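Side-chain contact in chitosanase (Gynuella sunshinyii YC6258, PDB 6X2Q), which probably hydrolyses chitosan as a family 46 glycoside hydrolase and binds glucosamine sugars: residues L93-R96 and W97-S101. Residues are numbered along the deposited sequence; the frame is centred on the assembly and turned at random.
Sequences LPQR and WADAS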
ATOM      1  N   LEU A  93     -12.556  18.785   0.275  1.00 46.70           N
ATOM      2  CA  LEU A  93     -12.168  17.573  -0.449  1.00 45.73           C
ATOM      3  C   LEU A  93     -12.445  16.297   0.336  1.00 44.75           C
ATOM      4  O   LEU A  93     -13.060  15.380  -0.233  1.00 43.67           O
ATOM      5  CB  LEU A  93     -10.697  17.658  -0.879  1.00 42.95           C
ATOM      6  CG  LEU A  93     -10.184  16.466  -1.689  1.00 45.73           C
ATOM      7  CD1 LEU A  93     -11.197  16.122  -2.722  1.00 45.14           C
ATOM      8  CD2 LEU A  93      -8.853  16.747  -2.365  1.00 45.05           C
ATOM      9  N   PRO A  94     -12.034  16.153   1.608  1.00 48.83           N
ATOM     10  CA  PRO A  94     -12.384  14.920   2.341  1.00 40.90           C
ATOM     11  C   PRO A  94     -13.850  14.542   2.235  1.00 44.55           C
ATOM     12  O   PRO A  94     -14.171  13.383   1.920  1.00 44.60           O
ATOM     13  CB  PRO A  94     -11.983  15.257   3.784  1.00 39.74           C
ATOM     14  CG  PRO A  94     -10.853  16.191   3.632  1.00 40.99           C
ATOM     15  CD  PRO A  94     -11.155  17.023   2.418  1.00 45.38           C
ATOM     16  N   GLN A  95     -14.756  15.489   2.477  1.00 42.53           N
ATOM     17  CA  GLN A  95     -16.172  15.148   2.436  1.00 45.99           C
ATOM     18  C   GLN A  95     -16.592  14.727   1.038  1.00 41.42           C
ATOM     19  O   GLN A  95     -17.346  13.760   0.878  1.00 42.75           O
ATOM     20  CB  GLN A  95     -17.028  16.315   2.928  1.00 47.21           C
ATOM     21  CG  GLN A  95     -18.477  15.910   3.249  1.00 48.73           C
ATOM     22  CD  GLN A  95     -18.611  15.135   4.558  1.00 61.39           C
ATOM     23  OE1 GLN A  95     -18.127  14.010   4.679  1.00 59.28           O
ATOM     24  NE2 GLN A  95     -19.283  15.737   5.544  1.00 70.05           N
ATOM     25  N   ARG A  96     -16.079  15.407   0.012  1.00 39.10           N
ATOM     26  CA  ARG A  96     -16.478  15.077  -1.355  1.00 41.10           C
ATOM     27  C   ARG A  96     -15.957  13.700  -1.772  1.00 42.49           C
ATOM     28  O   ARG A  96     -16.670  12.934  -2.437  1.00 36.88           O
ATOM     29  CB  ARG A  96     -15.997  16.174  -2.304  1.00 41.27           C
ATOM     30  CG  ARG A  96     -16.531  17.562  -1.927  1.00 45.40           C
ATOM     31  CD  ARG A  96     -17.064  18.337  -3.122  1.00 47.42           C
ATOM     32  NE  ARG A  96     -17.728  19.588  -2.735  1.00 54.87           N
ATOM     33  CZ  ARG A  96     -18.300  20.432  -3.595  1.00 56.02           C
ATOM     34  NH1 ARG A  96     -18.285  20.172  -4.898  1.00 46.81           N
ATOM     35  NH2 ARG A  96     -18.886  21.540  -3.157  1.00 59.24           N
ATOM     36  N   TRP A  97     -14.722  13.367  -1.376  1.00 42.14           N
ATOM     37  CA  TRP A  97     -14.178  12.033  -1.621  1.00 38.16           C
ATOM     38  C   TRP A  97     -15.057  10.959  -0.997  1.00 38.77           C
ATOM     39  O   TRP A  97     -15.378   9.951  -1.644  1.00 35.21           O
ATOM     40  CB  TRP A  97     -12.752  11.929  -1.076  1.00 34.36           C
ATOM     41  CG  TRP A  97     -12.108  10.605  -1.402  1.00 34.79           C
ATOM     42  CD1 TRP A  97     -12.348   9.402  -0.803  1.00 28.81           C
ATOM     43  CD2 TRP A  97     -11.141  10.359  -2.430  1.00 26.62           C
ATOM     44  NE1 TRP A  97     -11.577   8.431  -1.384  1.00 34.35           N
ATOM     45  CE2 TRP A  97     -10.830   8.991  -2.388  1.00 29.06           C
ATOM     46  CE3 TRP A  97     -10.497  11.171  -3.369  1.00 30.71           C
ATOM     47  CZ2 TRP A  97      -9.914   8.406  -3.258  1.00 29.23           C
ATOM     48  CZ3 TRP A  97      -9.581  10.596  -4.230  1.00 29.42           C
ATOM     49  CH2 TRP A  97      -9.296   9.221  -4.170  1.00 27.70           C
ATOM     50  N   ALA A  98     -15.447  11.151   0.271  1.00 37.57           N
ATOM     51  CA  ALA A  98     -16.367  10.214   0.913  1.00 36.22           C
ATOM     52  C   ALA A  98     -17.667  10.071   0.115  1.00 39.94           C
ATOM     53  O   ALA A  98     -18.166   8.958  -0.092  1.00 38.13           O
ATOM     54  CB  ALA A  98     -16.654  10.667   2.345  1.00 41.40           C
ATOM     55  N   ASP A  99     -18.228  11.186  -0.359  1.00 39.68           N
ATOM     56  CA  ASP A  99     -19.477  11.078  -1.104  1.00 40.10           C
ATOM     57  C   ASP A  99     -19.249  10.442  -2.471  1.00 39.59           C
ATOM     58  O   ASP A  99     -20.016   9.564  -2.886  1.00 36.15           O
ATOM     59  CB  ASP A  99     -20.142  12.449  -1.231  1.00 39.24           C
ATOM     60  CG  ASP A  99     -20.618  12.996   0.117  1.00 50.06           C
ATOM     61  OD1 ASP A  99     -21.072  12.183   0.961  1.00 54.59           O
ATOM     62  OD2 ASP A  99     -20.555  14.229   0.330  1.00 48.78           O
ATOM     63  N   ALA A 100     -18.185  10.849  -3.170  1.00 32.23           N
ATOM     64  CA  ALA A 100     -17.871  10.225  -4.444  1.00 36.32           C
ATOM     65  C   ALA A 100     -17.752   8.705  -4.301  1.00 38.32           C
ATOM     66  O   ALA A 100     -18.224   7.962  -5.165  1.00 34.71           O
ATOM     67  CB  ALA A 100     -16.588  10.827  -5.015  1.00 35.26           C
ATOM     68  N   SER A 101     -17.181   8.228  -3.190  1.00 33.86           N
ATOM     69  CA  SER A 101     -16.993   6.797  -2.929  1.00 35.98           C
ATOM     70  C   SER A 101     -18.296   6.021  -2.790  1.00 38.15           C
ATOM     71  O   SER A 101     -18.259   4.785  -2.708  1.00 35.38           O
ATOM     72  CB  SER A 101     -16.171   6.599  -1.647  1.00 35.68           C
ATOM     73  OG  SER A 101     -14.907   7.225  -1.776  1.00 35.53           O
TER
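Asp99 meets Gln95 one turn earlier in helix 93-100, and its side chain can be followed outward. Asp99 CB rests 3.7 Å from Gln95 O and equally near Arg96 O. With CG anti to the carbonyl carbon (chi1 -67°), the carboxylate leans back along the helix, and Asp99 CG lies 3.4 Å from Gln95 O. At the tip, Asp99 OD2 comes within 3.3 Å of Gln95 O, an acceptor facing an acceptor, and lies 4.0 Å from Gln95 CG. Gln95 O is instead hydrogen-bonded by Asp99 N. This is one of four successive i to i+4 backbone bonds, from Leu93-Trp97 to Arg96-Ala100. One residue further along the chain, Trp97 O accepts from both Ser101 N and Ser101 OG, the hydroxyl 2.8 Å away, through opposite faces of the carbonyl plane. The indole of Trp97 turns inward to helix 52-63, meets Phe106 edge-to-face and hydrogen-bonds through NE1 to Tyr27 O, while Arg96 NH1 reaches Ile68 O. The chemistry thus implies an amphipathic surface helix: backbone bonds join its turns, including Gln95 to Asp99, whose side chains lie only loosely together without a hydrogen bond between them, and Leu93 and Trp97 seat it on the core.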